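PDB 6XSO: cellulase from Uncultured bacterium, which probably hydrolyses internal linkages of cellulose and related plant polysaccharides as a broad-specificity family 5 endoglucanase. Local coordinates for residues Thr49-His54 with Glu97-Arg102; Trp58-Thr63 with Leu352-Ser357; Phe170-Glu175 with Leu229-Tyr234; Lys277-Ile282 with Lys325-Gln330. One frame throughout, in Å; residues are numbered along the deposited sequence.

Interaction 1 of 4, residues Thr49-His54 with Glu97-Arg102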
loop_
_atom_site.group_PDB
_atom_site.type_symbol
_atom_site.label_atom_id
_atom_site.label_comp_id
_atom_site.label_asym_id
_atom_site.label_seq_id
_atom_site.Cartn_x
_atom_site.Cartn_y
_atom_site.Cartn_z
ATOM N N THR A 49 5.856 -23.215 10.013
ATOM C CA THR A 49 4.857 -24.254 10.216
ATOM C C THR A 49 3.580 -23.757 10.886
ATOM O O THR A 49 2.624 -24.537 10.992
ATOM C CB THR A 49 5.427 -25.412 11.055
ATOM O OG1 THR A 49 5.888 -24.921 12.323
ATOM C CG2 THR A 49 6.564 -26.106 10.323
ATOM N N THR A 50 3.544 -22.509 11.366
ATOM C CA THR A 50 2.327 -21.916 11.904
ATOM C C THR A 50 2.185 -20.489 11.387
ATOM O O THR A 50 3.172 -19.839 11.015
ATOM C CB THR A 50 2.333 -21.820 13.434
ATOM O OG1 THR A 50 3.235 -20.784 13.845
ATOM C CG2 THR A 50 2.760 -23.138 14.062
ATOM N N THR A 51 0.946 -19.984 11.383
ATOM C CA THR A 51 0.763 -18.594 10.974
ATOM C C THR A 51 1.405 -17.639 11.973
ATOM O O THR A 51 1.825 -16.538 11.604
ATOM C CB THR A 51 -0.711 -18.224 10.799
ATOM O OG1 THR A 51 -1.380 -18.221 12.064
ATOM C CG2 THR A 51 -1.419 -19.159 9.884
ATOM N N VAL A 52 1.481 -18.034 13.242
ATOM C CA VAL A 52 2.017 -17.146 14.269
ATOM C C VAL A 52 3.482 -16.848 14.002
ATOM O O VAL A 52 3.950 -15.724 14.211
ATOM C CB VAL A 52 1.802 -17.781 15.655
ATOM C CG1 VAL A 52 2.520 -17.004 16.741
ATOM C CG2 VAL A 52 0.310 -17.878 15.952
ATOM N N GLN A 53 4.235 -17.866 13.578
ATOM C CA GLN A 53 5.654 -17.669 13.306
ATOM C C GLN A 53 5.859 -16.574 12.270
ATOM O O GLN A 53 6.747 -15.733 12.414
ATOM C CB GLN A 53 6.269 -18.970 12.803
ATOM C CG GLN A 53 6.411 -20.040 13.859
ATOM C CD GLN A 53 6.752 -21.377 13.267
ATOM O OE1 GLN A 53 6.839 -21.526 12.050
ATOM N NE2 GLN A 53 6.940 -22.365 14.122
ATOM N N HIS A 54 5.032 -16.566 11.230
ATOM C CA HIS A 54 5.112 -15.551 10.187
ATOM C C HIS A 54 4.703 -14.193 10.732
ATOM O O HIS A 54 5.449 -13.214 10.604
ATOM C CB HIS A 54 4.208 -16.039 9.056
ATOM C CG HIS A 54 4.048 -15.100 7.903
ATOM N ND1 HIS A 54 3.643 -15.551 6.668
ATOM C CD2 HIS A 54 4.185 -13.756 7.786
ATOM C CE1 HIS A 54 3.557 -14.532 5.834
ATOM N NE2 HIS A 54 3.869 -13.433 6.489
ATOM N N GLU A 97 -4.160 -23.078 3.047
ATOM C CA GLU A 97 -5.460 -22.637 3.555
ATOM C C GLU A 97 -5.329 -21.920 4.893
ATOM O O GLU A 97 -6.049 -20.946 5.159
ATOM C CB GLU A 97 -6.411 -23.831 3.669
ATOM C CG GLU A 97 -6.846 -24.386 2.327
ATOM C CD GLU A 97 -7.764 -25.586 2.461
ATOM O OE1 GLU A 97 -8.162 -25.912 3.603
ATOM O OE2 GLU A 97 -8.088 -26.202 1.421
ATOM N N ALA A 98 -4.399 -22.362 5.741
ATOM C CA ALA A 98 -4.269 -21.743 7.062
ATOM C C ALA A 98 -3.847 -20.284 6.944
ATOM O O ALA A 98 -4.309 -19.427 7.713
ATOM C CB ALA A 98 -3.261 -22.520 7.912
ATOM N N TRP A 99 -2.961 -19.980 5.992
ATOM C CA TRP A 99 -2.506 -18.606 5.848
ATOM C C TRP A 99 -3.620 -17.719 5.309
ATOM O O TRP A 99 -3.851 -16.612 5.820
ATOM C CB TRP A 99 -1.271 -18.525 4.938
ATOM C CG TRP A 99 -0.801 -17.090 4.829
ATOM C CD1 TRP A 99 -0.831 -16.283 3.725
ATOM C CD2 TRP A 99 -0.306 -16.277 5.905
ATOM N NE1 TRP A 99 -0.360 -15.026 4.042
ATOM C CE2 TRP A 99 -0.034 -14.994 5.373
ATOM C CE3 TRP A 99 -0.044 -16.517 7.258
ATOM C CZ2 TRP A 99 0.478 -13.954 6.152
ATOM C CZ3 TRP A 99 0.469 -15.477 8.031
ATOM C CH2 TRP A 99 0.720 -14.215 7.473
ATOM N N MET A 100 -4.348 -18.199 4.300
ATOM C CA MET A 100 -5.433 -17.398 3.749
ATOM C C MET A 100 -6.497 -17.146 4.809
ATOM O O MET A 100 -7.054 -16.051 4.886
ATOM C CB MET A 100 -6.026 -18.094 2.520
ATOM C CG MET A 100 -6.935 -17.156 1.690
ATOM S SD MET A 100 -6.101 -15.785 0.837
ATOM C CE MET A 100 -5.465 -16.666 -0.592
ATOM N N LYS A 101 -6.792 -18.161 5.623
ATOM C CA LYS A 101 -7.728 -17.996 6.732
ATOM C C LYS A 101 -7.266 -16.918 7.698
ATOM O O LYS A 101 -8.084 -16.135 8.203
ATOM C CB LYS A 101 -7.854 -19.332 7.443
ATOM C CG LYS A 101 -8.811 -19.360 8.615
ATOM C CD LYS A 101 -9.047 -20.800 9.093
ATOM C CE LYS A 101 -9.955 -20.858 10.314
ATOM N NZ LYS A 101 -10.182 -22.274 10.741
ATOM N N ARG A 102 -5.963 -16.850 7.978
ATOM C CA ARG A 102 -5.480 -15.838 8.918
ATOM C C ARG A 102 -5.603 -14.436 8.327
ATOM O O ARG A 102 -6.022 -13.499 9.015
ATOM C CB ARG A 102 -4.039 -16.114 9.350
ATOM C CG ARG A 102 -3.456 -15.048 10.283
ATOM C CD ARG A 102 -4.281 -14.919 11.542
ATOM N NE ARG A 102 -3.823 -13.800 12.350
ATOM C CZ ARG A 102 -4.560 -13.197 13.276
ATOM N NH1 ARG A 102 -5.798 -13.607 13.512
ATOM N NH2 ARG A 102 -4.058 -12.187 13.964
#

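Interaction 2 of 4, residues Trp58-Thr63 with Leu352-Ser357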
loop_
_atom_site.group_PDB
_atom_site.type_symbol
_atom_site.label_atom_id
_atom_site.label_comp_id
_atom_site.label_asym_id
_atom_site.label_seq_id
_atom_site.Cartn_x
_atom_site.Cartn_y
_atom_site.Cartn_z
ATOM N N TRP A 58 8.885 -10.346 12.966
ATOM C CA TRP A 58 9.531 -9.043 13.086
ATOM C C TRP A 58 9.125 -8.305 14.366
ATOM O O TRP A 58 9.218 -7.072 14.435
ATOM C CB TRP A 58 9.289 -8.190 11.842
ATOM C CG TRP A 58 10.076 -8.646 10.627
ATOM C CD1 TRP A 58 11.028 -9.627 10.576
ATOM C CD2 TRP A 58 9.983 -8.114 9.303
ATOM N NE1 TRP A 58 11.520 -9.753 9.291
ATOM C CE2 TRP A 58 10.892 -8.833 8.493
ATOM C CE3 TRP A 58 9.210 -7.104 8.721
ATOM C CZ2 TRP A 58 11.045 -8.569 7.136
ATOM C CZ3 TRP A 58 9.365 -6.847 7.373
ATOM C CH2 TRP A 58 10.268 -7.567 6.599
ATOM N N GLY A 59 8.713 -9.041 15.391
ATOM C CA GLY A 59 8.487 -8.463 16.702
ATOM C C GLY A 59 7.142 -7.813 16.924
ATOM O O GLY A 59 6.966 -7.147 17.945
ATOM N N GLN A 60 6.214 -7.954 16.012
ATOM C CA GLN A 60 4.856 -7.527 16.307
ATOM C C GLN A 60 4.066 -8.698 16.884
ATOM O O GLN A 60 4.344 -9.859 16.574
ATOM C CB GLN A 60 4.174 -7.032 15.042
ATOM C CG GLN A 60 4.836 -5.818 14.406
ATOM C CD GLN A 60 4.886 -4.602 15.315
ATOM O OE1 GLN A 60 3.986 -4.370 16.119
ATOM N NE2 GLN A 60 5.954 -3.824 15.192
ATOM N N PRO A 61 3.097 -8.429 17.749
ATOM C CA PRO A 61 2.293 -9.505 18.336
ATOM C C PRO A 61 1.241 -10.011 17.357
ATOM O O PRO A 61 0.948 -9.391 16.334
ATOM C CB PRO A 61 1.616 -8.808 19.519
ATOM C CG PRO A 61 1.430 -7.373 19.009
ATOM C CD PRO A 61 2.654 -7.086 18.178
ATOM N N VAL A 62 0.664 -11.165 17.701
ATOM C CA VAL A 62 -0.513 -11.647 16.986
ATOM C C VAL A 62 -1.616 -10.603 17.085
ATOM O O VAL A 62 -1.975 -10.159 18.181
ATOM C CB VAL A 62 -0.956 -13.007 17.545
ATOM C CG1 VAL A 62 -2.300 -13.421 16.962
ATOM C CG2 VAL A 62 0.099 -14.077 17.238
ATOM N N THR A 63 -2.155 -10.207 15.935
ATOM C CA THR A 63 -3.082 -9.083 15.883
ATOM C C THR A 63 -4.427 -9.490 16.483
ATOM O O THR A 63 -4.878 -10.627 16.320
ATOM C CB THR A 63 -3.280 -8.674 14.431
ATOM O OG1 THR A 63 -2.013 -8.402 13.791
ATOM C CG2 THR A 63 -4.124 -7.401 14.296
ATOM N N LEU A 352 2.423 4.759 16.080
ATOM C CA LEU A 352 1.096 4.938 16.666
ATOM C C LEU A 352 0.786 3.909 17.744
ATOM O O LEU A 352 0.653 4.281 18.913
ATOM C CB LEU A 352 -0.014 4.993 15.621
ATOM C CG LEU A 352 0.163 5.993 14.477
ATOM C CD1 LEU A 352 -1.179 6.177 13.766
ATOM C CD2 LEU A 352 0.735 7.342 14.880
ATOM N N SER A 353 0.599 2.644 17.357
ATOM C CA SER A 353 0.431 1.527 18.289
ATOM C C SER A 353 1.320 0.405 17.780
ATOM O O SER A 353 1.048 -0.178 16.723
ATOM C CB SER A 353 -1.027 1.077 18.367
ATOM O OG SER A 353 -1.186 0.049 19.345
ATOM N N ASP A 354 2.394 0.125 18.514
ATOM C CA ASP A 354 3.475 -0.706 18.009
ATOM C C ASP A 354 3.834 -1.774 19.022
ATOM O O ASP A 354 3.840 -1.527 20.232
ATOM C CB ASP A 354 4.733 0.131 17.749
ATOM C CG ASP A 354 5.813 -0.656 17.049
ATOM O OD1 ASP A 354 5.617 -0.962 15.856
ATOM O OD2 ASP A 354 6.851 -0.977 17.676
ATOM N N GLY A 355 4.179 -2.948 18.524
ATOM C CA GLY A 355 4.680 -3.969 19.414
ATOM C C GLY A 355 3.631 -4.362 20.430
ATOM O O GLY A 355 2.440 -4.447 20.123
ATOM N N ALA A 356 4.078 -4.597 21.668
ATOM C CA ALA A 356 3.166 -5.051 22.710
ATOM C C ALA A 356 2.052 -4.048 22.985
ATOM O O ALA A 356 1.030 -4.422 23.572
ATOM C CB ALA A 356 3.947 -5.334 23.989
ATOM N N SER A 357 2.228 -2.783 22.584
ATOM C CA SER A 357 1.175 -1.793 22.786
ATOM C C SER A 357 -0.091 -2.186 22.040
ATOM O O SER A 357 -1.204 -1.893 22.490
ATOM C CB SER A 357 1.648 -0.408 22.345
ATOM O OG SER A 357 2.712 0.047 23.169
#

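Interaction 3 of 4, residues Phe170-Glu175 with Leu229-Tyr234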
loop_
_atom_site.group_PDB
_atom_site.type_symbol
_atom_site.label_atom_id
_atom_site.label_comp_id
_atom_site.label_asym_id
_atom_site.label_seq_id
_atom_site.Cartn_x
_atom_site.Cartn_y
_atom_site.Cartn_z
ATOM N N PHE A 170 -8.082 -4.232 -3.192
ATOM C CA PHE A 170 -6.864 -4.983 -3.449
ATOM C C PHE A 170 -5.816 -4.077 -4.090
ATOM O O PHE A 170 -6.142 -3.237 -4.935
ATOM C CB PHE A 170 -7.097 -6.125 -4.446
ATOM C CG PHE A 170 -8.170 -7.120 -4.066
ATOM C CD1 PHE A 170 -8.534 -7.371 -2.745
ATOM C CD2 PHE A 170 -8.800 -7.848 -5.074
ATOM C CE1 PHE A 170 -9.524 -8.314 -2.454
ATOM C CE2 PHE A 170 -9.777 -8.788 -4.786
ATOM C CZ PHE A 170 -10.137 -9.018 -3.478
ATOM N N GLU A 171 -4.544 -4.289 -3.728
ATOM C CA GLU A 171 -3.407 -3.539 -4.252
ATOM C C GLU A 171 -2.421 -4.495 -4.917
ATOM O O GLU A 171 -1.968 -5.457 -4.300
ATOM C CB GLU A 171 -2.730 -2.750 -3.128
ATOM C CG GLU A 171 -1.334 -2.233 -3.415
ATOM C CD GLU A 171 -0.630 -1.801 -2.135
ATOM O OE1 GLU A 171 -1.338 -1.423 -1.174
ATOM O OE2 GLU A 171 0.625 -1.820 -2.096
ATOM N N SER A 172 -2.063 -4.178 -6.158
ATOM C CA SER A 172 -1.391 -5.113 -7.059
ATOM C C SER A 172 -0.063 -5.644 -6.527
ATOM O O SER A 172 0.230 -6.839 -6.668
ATOM C CB SER A 172 -1.180 -4.400 -8.400
ATOM O OG SER A 172 -0.420 -3.194 -8.248
ATOM N N TYR A 173 0.800 -4.772 -6.024
ATOM C CA TYR A 173 2.188 -5.085 -5.638
ATOM C C TYR A 173 2.678 -3.835 -4.904
ATOM O O TYR A 173 2.174 -2.729 -5.139
ATOM C CB TYR A 173 3.129 -5.470 -6.843
ATOM C CG TYR A 173 2.946 -4.512 -7.988
ATOM C CD1 TYR A 173 3.438 -3.218 -7.897
ATOM C CD2 TYR A 173 2.211 -4.860 -9.120
ATOM C CE1 TYR A 173 3.199 -2.300 -8.874
ATOM C CE2 TYR A 173 1.954 -3.937 -10.102
ATOM C CZ TYR A 173 2.431 -2.660 -9.957
ATOM O OH TYR A 173 2.144 -1.743 -10.926
ATOM N N ASN A 174 3.676 -4.010 -4.040
ATOM C CA ASN A 174 4.108 -2.931 -3.151
ATOM C C ASN A 174 5.149 -1.991 -3.758
ATOM O O ASN A 174 4.794 -0.910 -4.240
ATOM C CB ASN A 174 4.602 -3.546 -1.825
ATOM C CG ASN A 174 5.116 -2.517 -0.879
ATOM O OD1 ASN A 174 4.467 -1.472 -0.685
ATOM N ND2 ASN A 174 6.279 -2.778 -0.258
ATOM N N GLU A 175 6.431 -2.367 -3.717
ATOM C CA GLU A 175 7.543 -1.517 -4.150
ATOM C C GLU A 175 8.393 -2.350 -5.104
ATOM O O GLU A 175 9.419 -2.920 -4.723
ATOM C CB GLU A 175 8.351 -0.974 -2.945
ATOM C CG GLU A 175 7.593 0.107 -2.179
ATOM C CD GLU A 175 8.324 0.655 -0.988
ATOM O OE1 GLU A 175 9.353 0.106 -0.567
ATOM O OE2 GLU A 175 7.861 1.686 -0.448
ATOM N N LEU A 229 -9.760 -1.347 -7.135
ATOM C CA LEU A 229 -8.436 -1.934 -7.207
ATOM C C LEU A 229 -7.390 -0.838 -7.341
ATOM O O LEU A 229 -7.671 0.275 -7.797
ATOM C CB LEU A 229 -8.323 -2.864 -8.419
ATOM C CG LEU A 229 -9.404 -3.927 -8.595
ATOM C CD1 LEU A 229 -9.157 -4.750 -9.831
ATOM C CD2 LEU A 229 -9.421 -4.805 -7.369
ATOM N N ILE A 230 -6.177 -1.153 -6.912
ATOM C CA ILE A 230 -5.111 -0.163 -6.782
ATOM C C ILE A 230 -3.865 -0.719 -7.449
ATOM O O ILE A 230 -3.485 -1.869 -7.198
ATOM C CB ILE A 230 -4.803 0.113 -5.294
ATOM C CG1 ILE A 230 -6.048 0.515 -4.516
ATOM C CG2 ILE A 230 -3.692 1.141 -5.161
ATOM C CD1 ILE A 230 -5.898 0.230 -3.037
ATOM N N VAL A 231 -3.233 0.090 -8.308
ATOM C CA VAL A 231 -1.968 -0.274 -8.944
ATOM C C VAL A 231 -0.912 0.743 -8.513
ATOM O O VAL A 231 -1.204 1.942 -8.394
ATOM C CB VAL A 231 -2.064 -0.371 -10.485
ATOM C CG1 VAL A 231 -2.979 -1.511 -10.872
ATOM C CG2 VAL A 231 -2.522 0.927 -11.099
ATOM N N ASN A 232 0.301 0.259 -8.242
ATOM C CA ASN A 232 1.379 1.092 -7.734
ATOM C C ASN A 232 2.367 1.468 -8.843
ATOM O O ASN A 232 2.579 0.737 -9.816
ATOM C CB ASN A 232 2.124 0.403 -6.585
ATOM C CG ASN A 232 1.272 0.233 -5.336
ATOM O OD1 ASN A 232 0.053 0.256 -5.393
ATOM N ND2 ASN A 232 1.929 0.054 -4.201
ATOM N N THR A 233 2.976 2.631 -8.685
ATOM C CA THR A 233 4.035 3.012 -9.598
ATOM C C THR A 233 5.288 2.181 -9.325
ATOM O O THR A 233 5.424 1.548 -8.266
ATOM C CB THR A 233 4.387 4.475 -9.371
ATOM O OG1 THR A 233 4.719 4.642 -7.992
ATOM C CG2 THR A 233 3.236 5.393 -9.738
ATOM N N TYR A 234 6.221 2.206 -10.279
ATOM C CA TYR A 234 7.580 1.721 -10.076
ATOM C C TYR A 234 8.094 2.168 -8.716
ATOM O O TYR A 234 8.109 3.365 -8.425
ATOM C CB TYR A 234 8.539 2.250 -11.203
ATOM C CG TYR A 234 9.945 1.762 -10.944
ATOM C CD1 TYR A 234 10.810 2.467 -10.147
ATOM C CD2 TYR A 234 10.381 0.536 -11.453
ATOM C CE1 TYR A 234 12.071 1.964 -9.830
ATOM C CE2 TYR A 234 11.627 0.051 -11.150
ATOM C CZ TYR A 234 12.460 0.763 -10.335
ATOM O OH TYR A 234 13.697 0.241 -10.035
HETATM O O HOH W 1 5.645 -0.899 -6.946
#

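Interaction 4 of 4, residues Lys277-Ile282 with Lys325-Gln330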
loop_
_atom_site.group_PDB
_atom_site.type_symbol
_atom_site.label_atom_id
_atom_site.label_comp_id
_atom_site.label_asym_id
_atom_site.label_seq_id
_atom_site.Cartn_x
_atom_site.Cartn_y
_atom_site.Cartn_z
ATOM N N LYS A 277 15.260 21.560 7.249
ATOM C CA LYS A 277 14.399 22.429 6.469
ATOM C C LYS A 277 13.510 23.270 7.374
ATOM O O LYS A 277 13.172 22.877 8.498
ATOM C CB LYS A 277 13.507 21.613 5.535
ATOM C CG LYS A 277 14.276 20.837 4.484
ATOM C CD LYS A 277 13.350 20.074 3.581
ATOM C CE LYS A 277 14.142 19.239 2.579
ATOM N NZ LYS A 277 13.243 18.430 1.715
ATOM N N THR A 278 13.121 24.426 6.853
ATOM C CA THR A 278 12.130 25.240 7.523
ATOM C C THR A 278 10.744 24.722 7.156
ATOM O O THR A 278 10.561 24.028 6.153
ATOM C CB THR A 278 12.211 26.684 7.057
ATOM O OG1 THR A 278 11.818 26.737 5.677
ATOM C CG2 THR A 278 13.629 27.238 7.235
ATOM N N ILE A 279 9.755 25.080 7.974
ATOM C CA ILE A 279 8.404 24.613 7.683
ATOM C C ILE A 279 7.900 25.192 6.364
ATOM O O ILE A 279 7.164 24.523 5.628
ATOM C CB ILE A 279 7.443 24.864 8.858
ATOM C CG1 ILE A 279 6.081 24.215 8.566
ATOM C CG2 ILE A 279 7.280 26.367 9.149
ATOM C CD1 ILE A 279 6.092 22.717 8.302
ATOM N N SER A 280 8.316 26.412 6.015
ATOM C CA SER A 280 7.937 26.956 4.717
ATOM C C SER A 280 8.464 26.082 3.577
ATOM O O SER A 280 7.742 25.777 2.621
ATOM C CB SER A 280 8.440 28.387 4.579
ATOM O OG SER A 280 8.232 28.840 3.254
ATOM N N ALA A 281 9.729 25.674 3.659
ATOM C CA ALA A 281 10.292 24.833 2.611
ATOM C C ALA A 281 9.586 23.483 2.552
ATOM O O ALA A 281 9.379 22.927 1.459
ATOM C CB ALA A 281 11.796 24.672 2.836
ATOM N N ILE A 282 9.241 22.925 3.721
ATOM C CA ILE A 282 8.542 21.637 3.789
ATOM C C ILE A 282 7.187 21.721 3.100
ATOM O O ILE A 282 6.810 20.830 2.328
ATOM C CB ILE A 282 8.402 21.177 5.255
ATOM C CG1 ILE A 282 9.773 20.807 5.821
ATOM C CG2 ILE A 282 7.439 19.987 5.373
ATOM C CD1 ILE A 282 9.862 20.828 7.347
ATOM N N LYS A 325 10.016 16.990 17.028
ATOM C CA LYS A 325 8.631 16.543 17.074
ATOM C C LYS A 325 7.675 17.624 16.600
ATOM O O LYS A 325 6.757 17.346 15.812
ATOM C CB LYS A 325 8.273 16.093 18.489
ATOM C CG LYS A 325 6.830 15.580 18.622
ATOM C CD LYS A 325 6.503 15.208 20.055
ATOM C CE LYS A 325 7.187 13.909 20.487
ATOM N NZ LYS A 325 6.535 13.349 21.727
ATOM N N SER A 326 7.871 18.862 17.049
ATOM C CA SER A 326 6.961 19.921 16.627
ATOM C C SER A 326 7.031 20.151 15.124
ATOM O O SER A 326 5.994 20.316 14.473
ATOM C CB SER A 326 7.266 21.217 17.362
ATOM O OG SER A 326 6.425 22.242 16.851
ATOM N N LEU A 327 8.242 20.181 14.553
ATOM C CA LEU A 327 8.349 20.324 13.103
ATOM C C LEU A 327 7.665 19.159 12.395
ATOM O O LEU A 327 6.977 19.347 11.380
ATOM C CB LEU A 327 9.812 20.401 12.677
ATOM C CG LEU A 327 10.035 20.794 11.221
ATOM C CD1 LEU A 327 9.691 22.260 10.957
ATOM C CD2 LEU A 327 11.484 20.520 10.834
ATOM N N MET A 328 7.807 17.946 12.943
ATOM C CA MET A 328 7.131 16.801 12.359
ATOM C C MET A 328 5.617 16.982 12.399
ATOM O O MET A 328 4.915 16.661 11.428
ATOM C CB MET A 328 7.529 15.515 13.084
ATOM C CG MET A 328 6.867 14.312 12.479
ATOM S SD MET A 328 7.384 12.817 13.311
ATOM C CE MET A 328 6.548 11.600 12.304
ATOM N N PHE A 329 5.091 17.465 13.530
ATOM C CA PHE A 329 3.654 17.684 13.651
ATOM C C PHE A 329 3.168 18.783 12.703
ATOM O O PHE A 329 2.054 18.692 12.178
ATOM C CB PHE A 329 3.298 18.007 15.107
ATOM C CG PHE A 329 3.357 16.815 16.058
ATOM C CD1 PHE A 329 3.737 15.547 15.649
ATOM C CD2 PHE A 329 3.009 16.981 17.378
ATOM C CE1 PHE A 329 3.763 14.479 16.560
ATOM C CE2 PHE A 329 3.030 15.921 18.270
ATOM C CZ PHE A 329 3.406 14.693 17.875
ATOM N N GLN A 330 3.971 19.831 12.491
ATOM C CA GLN A 330 3.593 20.852 11.516
ATOM C C GLN A 330 3.593 20.273 10.109
ATOM O O GLN A 330 2.751 20.638 9.277
ATOM C CB GLN A 330 4.548 22.040 11.606
ATOM C CG GLN A 330 4.580 22.680 12.975
ATOM C CD GLN A 330 5.760 23.619 13.143
ATOM O OE1 GLN A 330 5.995 24.499 12.308
ATOM N NE2 GLN A 330 6.520 23.432 14.218
#

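Interaction 1 of 4, residues Thr49-His54 with Glu97-Arg102
Thr-51 and Trp-99 bring their backbones closest, with CA atoms 6.1 Å apart, where the first turn of helix 51-55 meets the first turns of helix 97-111. Thr-50 caps the shorter helix: its OG1 accepts from Gln-53 N at 3.1 Å.

The flat contact is an offset stack of the His-54 imidazole on the six-membered ring of Trp-99, with centroids 3.7 Å apart and planes only 10° from parallel. Trp-99 holds CG anti to its backbone N (chi1 -179°), which carries the indole across to the shorter helix and slides CH2 over the middle of the imidazole. In this TIM barrel, helix 97-111 is the outer helix between strands 78-81 and 116-119, whereas helix 51-55 belongs to the connection that follows strand 31-34; the stack fastens that connection to the ring of helices. Both His-54 nitrogens are engaged, ND1 with Glu-88 and NE2 with Leu-39 O, and this should stop the imidazole from turning; the nearby carboxylate may also favour a positive charge on it. Beside the stack, the Thr-51 methyl CG2 nestles among Ala-98, Trp-99 and Arg-102, 3.6 Å from Ala-98 O and 4.1 Å from Arg-102 CB. The Arg-102 guanidinium runs on to Glu-55 and Glu-105.

Interaction 2 of 4, residues Trp58-Thr63 with Leu352-Ser357
Gln-60 OE1 takes the backbone N-H of Gly-355 at 2.8 Å, the shortest polar bond between two loops of the TIM barrel: one on the way from strand 31-34 to helix 66-73, the other leading out of strand 345-349. The first and last strands are neighbours in the closed sheet, so this bond ties together the loops on both sides of the barrel's closure. The approach to OE1 is somewhat bent, with an angle of 149° at the hydrogen and the donor a little off the carbonyl plane.

The other end of the same amide works in the opposite sense. Gln-60 NE2 donates to Asp-354 OD1 at 3.0 Å, reaching the oxygen from above the carboxylate, and the amide and carboxylate planes stand 63° apart. A bend in the Gln-60 chain (chi2 -60°) turns its amide so that acceptor and donor serve two successive residues, and these two bonds fix which way round the amide lies. An alanine here would remove both bonds and would probably leave Gly-355 N and the Asp-354 carboxylate without these mates, letting the two loops shift against each other. Gly-355 has a positive phi, a conformation readily adopted by glycine. Its carbonyl faces the next residue of the first loop: Gly-355 O rests 3.3 Å from Pro-61 CD and equally near Pro-61 CG.

Interaction 3 of 4, residues Phe170-Glu175 with Leu229-Tyr234
Main-chain hydrogen bonds hold Ile-230 at both its polar atoms, with Phe-170 beside Leu-229 and Glu-171 beside Ile-230 as the parallel pairs. Ile-230 N donates to Phe-170 O at 2.9 Å, and Ser-172 N donates back to Ile-230 O, also at 2.9 Å; CA-H...O contacts from Leu-229 and Glu-171 fill in beside them.

Apolar packing lies on the face bearing Phe-170 and Leu-229, whose side chains run side by side with their CD2 atoms 3.9 Å apart. Phe-170 also meets residues of helices 140-161 and 196-219, as expected for the outer layer of a TIM barrel. These are the fourth and fifth of its eight strands, joined by helix 196-219 in a beta-alpha-beta crossover, and Glu-171 and Ile-230 point to the other face, into the barrel.

Side-chain hydrogen bonds take over at the C-terminal ends of the two strands. Asn-232 ND2 grips two acceptors: Asn-174 O at 3.0 Å, on a carbonyl lone pair, and Glu-171 OE2 at 3.1 Å, met from above the carboxylate plane. Glu-171 also has a salt bridge to Arg-80. A leucine in place of Asn-232 would probably leave Asn-174 O and Glu-171 without this shared donor and loosen the turn that leads to Glu-175. Glu-175, just past the fourth strand and preceded by Asn-174, is consistent with the acid/base of family 5 enzymes. Tyr-173, its chi1 of 46° swinging the ring alongside Asn-232, donates its hydroxyl OH to Asn-232 O at 2.8 Å, in the carbonyl plane. A water donates to both Asn-174 O and Thr-233 O.

Interaction 4 of 4, residues Lys277-Ile282 with Lys325-Gln330
Ile-279 and Leu-327 carry most of this contact, with Gln-330 third, and all of it across the interface is packing without a hydrogen bond. The CA atoms of Ile-279 and Leu-327 are 6.9 Å apart, the nearest backbone approach between the two segments.

Leu-327 reaches over with both methyls. CD1 lies 4.0 Å from Ile-279 CB, while CD2 touches the backbone at Lys-277 O, 3.7 Å away, and Ile-282 CD1, 3.9 Å away. With CG anti to the backbone N (chi1 -170°), the isobutyl group leans toward the start of the other helix and fits between Lys-277, Ile-279 and Ile-282. A bound malate also touches Leu-327.

Ile-279 answers with its longer branch: CG1 stands anti to the backbone N (chi1 -174°), and its terminal CD1 presses on Gln-330 CB at 3.7 Å. What Gln-330 offers is thus mainly the aliphatic root of its chain; the residue was modelled in two conformers, so the place of its amide is less certain.

The isoleucines sit in a well-formed helix start, since Thr-278 OG1 accepts from Ala-281 N at 3.1 Å as N-cap. Just ahead of it, the Lys-277 ammonium turns aside to a salt bridge with Asp-285. Helices 279-298 and 325-341 flank strand 304-309 in sequence, and this aliphatic seam between consecutive outer helices is characteristic of the TIM barrel's helical coat.

Interaction 3 is the most deeply placed, about 7 Å from the chain's centre to its own, and joins neighbouring barrel strands with backbone bonds and a buried polar network. The other three lie farther out: interaction 1 buries an aromatic stack where a loop helix meets an outer helix, interaction 2 ties two surface loops through one amide, and interaction 4 packs aliphatic groups between outer helices. Interactions 1 and 2 both draw on the connection after strand 31-34, and Arg-102 links them, its NH2 probably bonding to Thr-63 O at 2.9 Å. Interactions 1 and 4 lie on opposite sides of the chain's centre, about 42 Å apart between centres. Along the chain, interactions 3 and 4 are nested within the span closed by interaction 2.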